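Local atomic coordinates of E1 (Kluyveromyces marxianus, PDB entry 3VX6), a protein that is the N-terminal part of Atg7, the E1-like enzyme that activates Atg8 and Atg12 for conjugation in autophagy and cytoplasm-to-vacuole transport. Residues F23-S28 with I275-L280; I98-E103 with Y124-A129; D165-F170 with C234-D239; E119-Y124 with V199-F204. All coordinates share one frame; numbering follows the deposited sequence.

Contact 1. Residues F23-S28 with I275-L280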
# COMPACT_ATOMS: atom_id res chain seq x y z
N PHE A 23 -16.07 -11.45 -3.74
CA PHE A 23 -14.73 -11.73 -3.23
C PHE A 23 -14.82 -12.80 -2.17
O PHE A 23 -14.00 -13.71 -2.13
CB PHE A 23 -14.12 -10.48 -2.61
CG PHE A 23 -12.81 -10.74 -1.92
CD1 PHE A 23 -12.77 -11.02 -0.56
CD2 PHE A 23 -11.62 -10.70 -2.64
CE1 PHE A 23 -11.56 -11.26 0.07
CE2 PHE A 23 -10.40 -10.93 -2.01
CZ PHE A 23 -10.37 -11.21 -0.66
N PHE A 24 -15.81 -12.66 -1.29
CA PHE A 24 -16.02 -13.63 -0.23
C PHE A 24 -16.68 -14.85 -0.82
O PHE A 24 -16.60 -15.94 -0.26
CB PHE A 24 -16.89 -13.03 0.86
CG PHE A 24 -16.13 -12.12 1.76
CD1 PHE A 24 -16.49 -10.79 1.89
CD2 PHE A 24 -15.01 -12.58 2.45
CE1 PHE A 24 -15.75 -9.93 2.68
CE2 PHE A 24 -14.27 -11.74 3.24
CZ PHE A 24 -14.64 -10.42 3.35
N HIS A 25 -17.36 -14.65 -1.95
CA HIS A 25 -17.99 -15.75 -2.63
C HIS A 25 -16.81 -16.53 -3.17
O HIS A 25 -16.73 -17.74 -3.04
CB HIS A 25 -18.88 -15.25 -3.76
CG HIS A 25 -20.32 -15.11 -3.38
ND1 HIS A 25 -20.74 -14.40 -2.28
CD2 HIS A 25 -21.45 -15.59 -3.97
CE1 HIS A 25 -22.06 -14.43 -2.20
NE2 HIS A 25 -22.51 -15.15 -3.21
N GLU A 26 -15.86 -15.80 -3.76
CA GLU A 26 -14.68 -16.43 -4.33
C GLU A 26 -13.80 -16.96 -3.20
O GLU A 26 -13.22 -18.03 -3.31
CB GLU A 26 -13.90 -15.43 -5.19
CG GLU A 26 -12.64 -15.99 -5.85
CD GLU A 26 -12.90 -17.15 -6.81
OE1 GLU A 26 -14.08 -17.52 -7.02
OE2 GLU A 26 -11.92 -17.69 -7.37
N LEU A 27 -13.70 -16.20 -2.11
CA LEU A 27 -12.89 -16.64 -0.99
C LEU A 27 -13.51 -17.93 -0.53
O LEU A 27 -12.81 -18.91 -0.28
CB LEU A 27 -12.91 -15.63 0.16
CG LEU A 27 -12.23 -16.09 1.46
CD1 LEU A 27 -10.81 -16.55 1.17
CD2 LEU A 27 -12.22 -14.96 2.46
N SER A 28 -14.83 -17.94 -0.42
CA SER A 28 -15.55 -19.13 -0.00
C SER A 28 -15.19 -20.25 -0.95
O SER A 28 -14.75 -21.32 -0.52
CB SER A 28 -17.06 -18.88 -0.05
OG SER A 28 -17.45 -17.90 0.90
N ILE A 275 -19.44 -8.62 6.75
CA ILE A 275 -20.55 -8.54 5.84
C ILE A 275 -21.37 -9.81 5.87
O ILE A 275 -21.02 -10.84 5.27
CB ILE A 275 -20.06 -8.21 4.44
CG1 ILE A 275 -19.25 -9.39 3.85
CG2 ILE A 275 -19.18 -6.89 4.50
CD1 ILE A 275 -19.36 -9.50 2.28
N ASP A 276 -22.45 -9.73 6.64
CA ASP A 276 -23.38 -10.85 6.85
C ASP A 276 -24.38 -10.95 5.69
O ASP A 276 -25.53 -10.55 5.79
CB ASP A 276 -24.11 -10.65 8.19
CG ASP A 276 -25.18 -11.70 8.46
OD1 ASP A 276 -25.69 -11.78 9.61
OD2 ASP A 276 -25.50 -12.43 7.52
N LEU A 277 -23.91 -11.50 4.58
CA LEU A 277 -24.72 -11.72 3.38
C LEU A 277 -25.72 -12.82 3.67
O LEU A 277 -25.59 -13.92 3.14
CB LEU A 277 -23.85 -12.16 2.21
CG LEU A 277 -23.03 -11.16 1.43
CD1 LEU A 277 -22.37 -11.94 0.24
CD2 LEU A 277 -23.95 -10.04 0.89
N SER A 278 -26.70 -12.50 4.51
CA SER A 278 -27.73 -13.43 4.91
C SER A 278 -28.93 -12.62 5.40
O SER A 278 -29.53 -12.92 6.42
CB SER A 278 -27.19 -14.35 6.01
OG SER A 278 -28.05 -15.45 6.17
N SER A 279 -29.27 -11.59 4.63
CA SER A 279 -30.37 -10.70 4.95
C SER A 279 -31.36 -10.48 3.78
O SER A 279 -31.56 -9.34 3.33
CB SER A 279 -29.82 -9.34 5.45
OG SER A 279 -29.07 -8.64 4.42
N LEU A 280 -31.95 -11.56 3.27
CA LEU A 280 -32.92 -11.43 2.18
C LEU A 280 -34.22 -10.86 2.74
O LEU A 280 -34.28 -9.62 2.93
CB LEU A 280 -33.20 -12.80 1.54
CG LEU A 280 -32.25 -13.27 0.46
CD1 LEU A 280 -32.66 -14.66 -0.03
CD2 LEU A 280 -32.27 -12.28 -0.69

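Contact 2. Residues I98-E103 with Y124-A129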
# COMPACT_ATOMS: atom_id res chain seq x y z
N ILE A 98 -1.58 -5.99 15.88
CA ILE A 98 -0.43 -5.10 15.93
C ILE A 98 0.89 -5.81 15.61
O ILE A 98 1.74 -5.29 14.87
CB ILE A 98 -0.33 -4.40 17.31
CG1 ILE A 98 1.13 -4.14 17.65
CG2 ILE A 98 -1.01 -5.24 18.37
CD1 ILE A 98 1.32 -3.51 18.99
N GLN A 99 1.07 -6.99 16.17
CA GLN A 99 2.28 -7.76 15.90
C GLN A 99 2.30 -8.13 14.42
O GLN A 99 3.35 -8.17 13.77
CB GLN A 99 2.29 -9.02 16.76
CG GLN A 99 3.50 -9.92 16.54
CD GLN A 99 4.82 -9.17 16.65
OE1 GLN A 99 5.01 -8.34 17.55
NE2 GLN A 99 5.74 -9.47 15.74
N PHE A 100 1.11 -8.39 13.89
CA PHE A 100 0.97 -8.78 12.50
C PHE A 100 1.36 -7.68 11.54
O PHE A 100 2.17 -7.88 10.65
CB PHE A 100 -0.48 -9.22 12.22
CG PHE A 100 -0.80 -9.39 10.77
CD1 PHE A 100 -1.15 -8.28 9.99
CD2 PHE A 100 -0.75 -10.64 10.17
CE1 PHE A 100 -1.45 -8.43 8.63
CE2 PHE A 100 -1.04 -10.80 8.82
CZ PHE A 100 -1.39 -9.69 8.04
N ILE A 101 0.79 -6.50 11.73
CA ILE A 101 1.11 -5.43 10.82
C ILE A 101 2.55 -4.97 11.03
O ILE A 101 3.21 -4.49 10.10
CB ILE A 101 0.09 -4.27 10.96
CG1 ILE A 101 0.01 -3.50 9.65
CG2 ILE A 101 0.46 -3.38 12.12
CD1 ILE A 101 -1.10 -2.49 9.61
N LYS A 102 3.06 -5.14 12.25
CA LYS A 102 4.43 -4.76 12.55
C LYS A 102 5.40 -5.59 11.70
O LYS A 102 6.34 -5.06 11.11
CB LYS A 102 4.74 -5.00 14.02
CG LYS A 102 6.15 -4.60 14.42
CD LYS A 102 6.51 -5.19 15.76
CE LYS A 102 7.77 -4.53 16.35
NZ LYS A 102 8.24 -5.23 17.59
N GLU A 103 5.16 -6.90 11.65
CA GLU A 103 6.01 -7.79 10.89
C GLU A 103 5.91 -7.54 9.41
O GLU A 103 6.92 -7.45 8.72
CB GLU A 103 5.66 -9.25 11.20
CG GLU A 103 6.21 -9.72 12.54
CD GLU A 103 5.75 -11.12 12.90
OE1 GLU A 103 5.94 -12.04 12.08
OE2 GLU A 103 5.21 -11.30 14.01
N TYR A 124 -2.55 -6.29 2.92
CA TYR A 124 -2.73 -7.55 3.59
C TYR A 124 -4.14 -7.55 4.18
O TYR A 124 -4.62 -6.55 4.72
CB TYR A 124 -1.69 -7.67 4.70
CG TYR A 124 -0.26 -7.56 4.21
CD1 TYR A 124 0.47 -8.70 3.89
CD2 TYR A 124 0.35 -6.31 4.05
CE1 TYR A 124 1.79 -8.61 3.43
CE2 TYR A 124 1.67 -6.20 3.58
CZ TYR A 124 2.38 -7.36 3.27
OH TYR A 124 3.69 -7.30 2.82
N MET A 125 -4.81 -8.68 4.05
CA MET A 125 -6.16 -8.77 4.57
C MET A 125 -6.25 -9.97 5.48
O MET A 125 -5.76 -11.03 5.15
CB MET A 125 -7.15 -8.92 3.41
CG MET A 125 -8.59 -9.00 3.84
SD MET A 125 -9.70 -9.21 2.44
CE MET A 125 -10.84 -10.39 3.15
N ILE A 126 -6.83 -9.80 6.66
CA ILE A 126 -7.02 -10.94 7.53
C ILE A 126 -8.53 -11.07 7.51
O ILE A 126 -9.25 -10.08 7.37
CB ILE A 126 -6.53 -10.71 8.98
CG1 ILE A 126 -7.13 -9.43 9.56
CG2 ILE A 126 -5.00 -10.73 9.00
CD1 ILE A 126 -6.86 -9.23 11.05
N SER A 127 -9.02 -12.29 7.61
CA SER A 127 -10.45 -12.47 7.56
C SER A 127 -10.88 -13.77 8.18
O SER A 127 -10.07 -14.62 8.55
CB SER A 127 -10.95 -12.44 6.10
OG SER A 127 -10.40 -13.50 5.32
N PHE A 128 -12.19 -13.89 8.34
CA PHE A 128 -12.80 -15.07 8.87
C PHE A 128 -14.05 -15.21 8.06
O PHE A 128 -14.96 -14.37 8.16
CB PHE A 128 -13.17 -14.93 10.33
CG PHE A 128 -13.96 -16.10 10.84
CD1 PHE A 128 -15.17 -15.90 11.51
CD2 PHE A 128 -13.51 -17.40 10.62
CE1 PHE A 128 -15.91 -16.99 11.95
CE2 PHE A 128 -14.26 -18.49 11.05
CZ PHE A 128 -15.46 -18.28 11.72
N ALA A 129 -14.08 -16.23 7.22
CA ALA A 129 -15.24 -16.47 6.40
C ALA A 129 -16.04 -17.51 7.16
O ALA A 129 -15.65 -18.68 7.23
CB ALA A 129 -14.83 -16.99 5.04

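Contact 3. Residues D165-F170 with C234-D239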
# COMPACT_ATOMS: atom_id res chain seq x y z
N ASP A 165 7.00 15.55 -20.19
CA ASP A 165 7.63 14.50 -20.97
C ASP A 165 8.10 13.44 -19.98
O ASP A 165 8.00 12.25 -20.25
CB ASP A 165 8.83 15.02 -21.76
CG ASP A 165 8.45 15.48 -23.16
OD1 ASP A 165 7.84 16.57 -23.29
OD2 ASP A 165 8.76 14.76 -24.12
N ILE A 166 8.60 13.91 -18.84
CA ILE A 166 9.09 13.04 -17.78
C ILE A 166 7.93 12.38 -17.04
O ILE A 166 8.03 11.23 -16.62
CB ILE A 166 9.98 13.83 -16.78
CG1 ILE A 166 10.64 12.86 -15.78
CG2 ILE A 166 9.17 14.87 -16.05
CD1 ILE A 166 11.69 11.98 -16.41
N SER A 167 6.81 13.10 -16.89
CA SER A 167 5.64 12.54 -16.22
C SER A 167 5.13 11.39 -17.07
O SER A 167 4.96 10.27 -16.58
CB SER A 167 4.53 13.58 -16.08
OG SER A 167 4.83 14.54 -15.09
N VAL A 168 4.88 11.69 -18.34
CA VAL A 168 4.40 10.71 -19.31
C VAL A 168 5.36 9.53 -19.34
O VAL A 168 4.96 8.40 -19.58
CB VAL A 168 4.34 11.32 -20.73
CG1 VAL A 168 3.95 10.25 -21.75
CG2 VAL A 168 3.34 12.47 -20.76
N SER A 169 6.63 9.82 -19.11
CA SER A 169 7.68 8.81 -19.09
C SER A 169 7.43 7.85 -17.93
O SER A 169 7.72 6.65 -18.02
CB SER A 169 9.04 9.50 -18.94
OG SER A 169 10.09 8.56 -18.76
N PHE A 170 6.89 8.38 -16.84
CA PHE A 170 6.60 7.58 -15.65
C PHE A 170 5.25 6.88 -15.82
O PHE A 170 5.10 5.71 -15.47
CB PHE A 170 6.56 8.46 -14.39
CG PHE A 170 6.41 7.69 -13.11
CD1 PHE A 170 5.77 8.26 -12.01
CD2 PHE A 170 6.90 6.40 -13.00
CE1 PHE A 170 5.62 7.55 -10.83
CE2 PHE A 170 6.76 5.68 -11.81
CZ PHE A 170 6.11 6.26 -10.73
N CYS A 234 7.96 12.79 -6.04
CA CYS A 234 6.94 13.28 -6.96
C CYS A 234 5.69 12.43 -6.78
O CYS A 234 5.73 11.22 -6.94
CB CYS A 234 7.42 13.17 -8.41
SG CYS A 234 8.84 14.18 -8.79
N PHE A 235 4.58 13.07 -6.45
CA PHE A 235 3.33 12.35 -6.25
C PHE A 235 2.42 12.57 -7.44
O PHE A 235 1.78 13.60 -7.57
CB PHE A 235 2.67 12.84 -4.96
CG PHE A 235 3.48 12.56 -3.73
CD1 PHE A 235 3.60 11.26 -3.24
CD2 PHE A 235 4.17 13.58 -3.07
CE1 PHE A 235 4.38 10.98 -2.11
CE2 PHE A 235 4.95 13.31 -1.94
CZ PHE A 235 5.06 12.01 -1.46
N LEU A 236 2.38 11.58 -8.33
CA LEU A 236 1.55 11.70 -9.51
C LEU A 236 0.12 11.24 -9.31
O LEU A 236 -0.14 10.20 -8.70
CB LEU A 236 2.18 10.94 -10.68
CG LEU A 236 3.48 11.59 -11.17
CD1 LEU A 236 4.60 11.26 -10.20
CD2 LEU A 236 3.82 11.10 -12.56
N ARG A 237 -0.80 12.04 -9.82
CA ARG A 237 -2.23 11.77 -9.73
C ARG A 237 -2.90 12.06 -11.07
O ARG A 237 -2.61 13.06 -11.73
CB ARG A 237 -2.88 12.64 -8.65
CG ARG A 237 -2.71 12.18 -7.19
CD ARG A 237 -1.49 12.80 -6.51
NE ARG A 237 -1.49 12.55 -5.07
CZ ARG A 237 -2.21 13.24 -4.18
NH1 ARG A 237 -2.99 14.23 -4.59
NH2 ARG A 237 -2.14 12.94 -2.90
N SER A 238 -3.81 11.18 -11.49
CA SER A 238 -4.52 11.43 -12.74
C SER A 238 -5.51 12.56 -12.43
O SER A 238 -6.12 13.15 -13.30
CB SER A 238 -5.25 10.15 -13.17
OG SER A 238 -6.07 9.66 -12.13
N ASP A 239 -5.60 12.85 -11.14
CA ASP A 239 -6.48 13.85 -10.55
C ASP A 239 -6.20 15.34 -10.86
O ASP A 239 -7.07 16.18 -10.67
CB ASP A 239 -6.44 13.67 -9.04
CG ASP A 239 -7.60 14.31 -8.34
OD1 ASP A 239 -7.43 14.79 -7.19
OD2 ASP A 239 -8.70 14.32 -8.92

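Contact 4. Residues E119-Y124 with V199-F204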
# COMPACT_ATOMS: atom_id res chain seq x y z
N GLU A 119 8.34 -2.28 -4.00
CA GLU A 119 8.04 -3.40 -3.13
C GLU A 119 7.58 -3.05 -1.73
O GLU A 119 7.08 -3.92 -1.02
CB GLU A 119 9.24 -4.33 -3.03
CG GLU A 119 9.62 -4.98 -4.33
CD GLU A 119 10.67 -6.05 -4.15
OE1 GLU A 119 11.37 -6.33 -5.13
OE2 GLU A 119 10.78 -6.61 -3.03
N ILE A 120 7.76 -1.81 -1.32
CA ILE A 120 7.36 -1.40 0.02
C ILE A 120 5.85 -1.22 0.11
O ILE A 120 5.30 -1.08 1.21
CB ILE A 120 8.02 -0.10 0.43
CG1 ILE A 120 7.48 1.04 -0.44
CG2 ILE A 120 9.53 -0.24 0.33
CD1 ILE A 120 8.16 2.34 -0.24
N ILE A 121 5.19 -1.24 -1.04
CA ILE A 121 3.74 -1.07 -1.10
C ILE A 121 3.01 -2.37 -1.32
O ILE A 121 3.27 -3.09 -2.28
CB ILE A 121 3.33 -0.11 -2.24
CG1 ILE A 121 3.74 1.32 -1.87
CG2 ILE A 121 1.82 -0.21 -2.49
CD1 ILE A 121 3.34 2.33 -2.89
N SER A 122 2.08 -2.66 -0.42
CA SER A 122 1.28 -3.87 -0.52
C SER A 122 0.08 -3.80 0.41
O SER A 122 -0.05 -2.88 1.22
CB SER A 122 2.13 -5.08 -0.16
OG SER A 122 1.44 -6.27 -0.46
N PHE A 123 -0.84 -4.74 0.28
CA PHE A 123 -1.97 -4.76 1.18
C PHE A 123 -2.13 -6.18 1.67
O PHE A 123 -1.85 -7.14 0.95
CB PHE A 123 -3.25 -4.27 0.51
CG PHE A 123 -3.75 -5.15 -0.58
CD1 PHE A 123 -3.16 -5.12 -1.83
CD2 PHE A 123 -4.87 -5.95 -0.38
CE1 PHE A 123 -3.68 -5.87 -2.88
CE2 PHE A 123 -5.40 -6.70 -1.42
CZ PHE A 123 -4.81 -6.66 -2.67
N TYR A 124 -2.55 -6.29 2.92
CA TYR A 124 -2.73 -7.55 3.59
C TYR A 124 -4.14 -7.55 4.18
O TYR A 124 -4.62 -6.55 4.72
CB TYR A 124 -1.69 -7.67 4.70
CG TYR A 124 -0.26 -7.56 4.21
CD1 TYR A 124 0.47 -8.70 3.89
CD2 TYR A 124 0.35 -6.31 4.05
CE1 TYR A 124 1.79 -8.61 3.43
CE2 TYR A 124 1.67 -6.20 3.58
CZ TYR A 124 2.38 -7.36 3.27
OH TYR A 124 3.69 -7.30 2.82
N VAL A 199 12.35 10.53 -6.09
CA VAL A 199 11.51 9.35 -6.25
C VAL A 199 10.15 9.79 -6.75
O VAL A 199 9.57 10.73 -6.23
CB VAL A 199 11.34 8.65 -4.90
CG1 VAL A 199 10.22 7.59 -4.98
CG2 VAL A 199 12.66 8.02 -4.49
N VAL A 200 9.65 9.10 -7.77
CA VAL A 200 8.34 9.42 -8.32
C VAL A 200 7.37 8.33 -7.88
O VAL A 200 7.64 7.14 -8.03
CB VAL A 200 8.39 9.55 -9.87
CG1 VAL A 200 9.30 10.70 -10.23
CG2 VAL A 200 8.91 8.29 -10.50
N PHE A 201 6.24 8.75 -7.34
CA PHE A 201 5.25 7.83 -6.80
C PHE A 201 3.84 8.11 -7.33
O PHE A 201 3.35 9.24 -7.28
CB PHE A 201 5.29 7.95 -5.27
CG PHE A 201 4.18 7.23 -4.55
CD1 PHE A 201 3.54 7.85 -3.47
CD2 PHE A 201 3.80 5.95 -4.90
CE1 PHE A 201 2.56 7.20 -2.76
CE2 PHE A 201 2.81 5.29 -4.19
CZ PHE A 201 2.19 5.91 -3.13
N LYS A 202 3.19 7.08 -7.86
CA LYS A 202 1.82 7.22 -8.33
C LYS A 202 1.04 7.06 -7.04
O LYS A 202 0.70 5.96 -6.60
CB LYS A 202 1.48 6.13 -9.34
CG LYS A 202 1.98 6.49 -10.74
CD LYS A 202 2.44 5.28 -11.56
CE LYS A 202 2.88 5.75 -12.94
NZ LYS A 202 3.28 4.63 -13.84
N ASP A 203 0.81 8.20 -6.40
CA ASP A 203 0.13 8.30 -5.13
C ASP A 203 -1.21 7.57 -5.02
O ASP A 203 -2.00 7.53 -5.97
CB ASP A 203 -0.06 9.78 -4.81
CG ASP A 203 -0.17 10.05 -3.34
OD1 ASP A 203 -0.31 11.24 -2.99
OD2 ASP A 203 -0.12 9.09 -2.53
N PHE A 204 -1.45 6.98 -3.85
CA PHE A 204 -2.69 6.27 -3.59
C PHE A 204 -3.67 7.22 -2.97
O PHE A 204 -4.70 6.82 -2.44
CB PHE A 204 -2.46 5.10 -2.64
CG PHE A 204 -1.69 3.98 -3.26
CD1 PHE A 204 -1.39 4.00 -4.61
CD2 PHE A 204 -1.28 2.91 -2.49
CE1 PHE A 204 -0.68 2.97 -5.19
CE2 PHE A 204 -0.58 1.87 -3.05
CZ PHE A 204 -0.27 1.90 -4.41

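Contact 1. Residues F23-S28 with I275-L280
Helix 21-33 packs on one face of a mixed beta sheet, and near where the chain leaves strand 273-275 F24 meets I275 and H25 meets L277. F24 offers the CD1-CE1 side of its ring to I275, whose CG1 stands 3.7 Å from F24 CE1, while the terminal CD1 methyl of I275 also lies along that side. The isoleucine comes at a slant, neither squarely over the ring nor in its plane. One face of the F24 ring is covered from within the helix by F23 CD1, 4.0 Å above its centre, and the rings of Y138 and F136 on strand 135-144 add further aromatic partners. I275 is tied to the same strand by backbone hydrogen bonding with F136. Beyond it, two successive inverse gamma turns centred on D276 and L277 follow, and L277 points toward the helix. Its CD1 methyl comes up to the edge of the imidazole, 3.5 Å from H25 CE1 and 3.9 Å from H25 ND1. H25 and L277 both also touch Y134, and both touch a crystal neighbour, so their exact pose may owe something to the lattice. The contact is made by carbon against ring throughout, with no polar bond between the segments. It therefore rests on apolar burial, firmer at buried F24 than at the more exposed L277.

Contact 2. Residues I98-E103 with Y124-A129
F100 of helix 97-114 supplies the helix side of this contact, bringing the CZ end of its ring up to both I126 and the CB of Y124 on strand 123-130. The phenylalanine stretches toward the sheet, its ring trans to the main-chain nitrogen (chi1 168°). The CG2 methyl of I126 lies over one face of the ring in a CH-pi contact, 4.1 Å from the F100 centroid and 21° off the ring normal. It sits nearer the rim than the centre, with I126 CG2 at 3.9 Å from F100 CZ and 4.0 Å from F100 CE2. Y124 meets the same ring differently: its CB approaches the edge, close to the ring plane, 3.9 Å from F100 CZ. The phenol itself turns off (chi1 -57°) to meet the ring of Y82 and to touch K104 and L108 farther along the helix. On the flank of the helix, away from the strand contact, Q99 NE2 donates a nearly straight bond of 2.6 Å to E103 OE2, one turn on. F100 also meets the W262 ring and touches L84, and I126 packs on F86 and F92. Strand 123-130 runs between 78-86, its parallel neighbour, and 135-144, its antiparallel one. Y124 and I126 face helix 97-114, whereas M125 between them points away from it and meets F23 and F24 of helix 21-33, so helices cover both faces of the sheet here.

Contact 3. Residues D165-F170 with C234-D239
L236, near the end of strand 231-236, pushes its forked tip against the ring edge of F170 on helix 165-171, and this pair forms the tight part of the contact. L236 CD2 comes to 3.5 Å from F170 CD1, close to the ring plane, and L236 CD1 also lies in that plane, 3.9 Å from F170 CE1. Both methyls thus sit side by side at the CD1-CE1 edge of the phenylalanine, whose chi1 of -174° sends its ring toward the strand. The K202 ammonium makes a cation-pi contact with the same ring and hydrogen-bonds to F170 O. Touch with S167 is looser: L236 CD2 stays 4.3 Å from S167 O, and the serine hydroxyl is engaged by A161 O instead. D165 and V168 on the helix and S238 after the strand belong to the solvent side and take no part. Trimming L236 to an alanine would probably open a gap beside the F170 edge and let that ring shift from its place next to K202. The arrangement is that of alpha/beta layering: a short helix, following strand 151-159, packs across one face of a mixed sheet, while F235 points to the other.

Contact 4. Residues E119-Y124 with V199-F204
I121 splits its two branches between two phenylalanines, F201 and F204. Its chain is fully extended (chi2 -178°), which carries CD1 out to F201, while CG2, the branch anti to the backbone N, turns to F204. The CG2 methyl comes at the edge of the F204 ring, near its plane, 3.5 Å from F204 CZ; isoleucine and phenylalanine point at each other from opposite directions. The CD1 methyl meets F201 on the slant, 3.8 Å from F201 CZ, and also lies 3.9 Å from F204 CZ, so it is shared by both rings. I121 precedes strand 123-130 of one six-stranded mixed sheet, whereas F201 is on strand 198-202 of the other, and the contact thus joins the two sheets through a buried apolar seam that I176, I177 and V214 help to line. Replacing I121 by an alanine would probably leave the F204 edge and the F201 ring without their methyl partners and weaken the link between the sheets. F201 turns its ring toward I121 (chi1 171°), and D203 CA covers one of its faces, 3.6 Å above the plane toward the rim. F201 CZ in turn lies 4.3 Å above the plane of the F204 ring, again off centre. Behind the rings, F204 N makes a weak hydrogen bond to D203 OD2 and another hydrogen bond to S212 OG, which also binds D203 OD2.

Overall arrangement
The four contacts run along the elongated chain from contact 1 at one end to contact 3 toward the other, their centres about 38 Å apart. Contacts 1 and 2 grip opposite faces of strand 123-130 and meet at M125, where F23 CE1 approaches M125 CE. Contact 4 is made by I121, just upstream along the chain; its segment overlaps that of contact 2 at Y124 (centres about 19 Å apart), and its centre is about 5 Å from the centre of the chain. It reaches over to the second sheet, where strands 198-202 and 231-236 are neighbours; there it joins contact 3, with centres about 14 Å apart, through a salt bridge between R237 NH2 and D203 OD1.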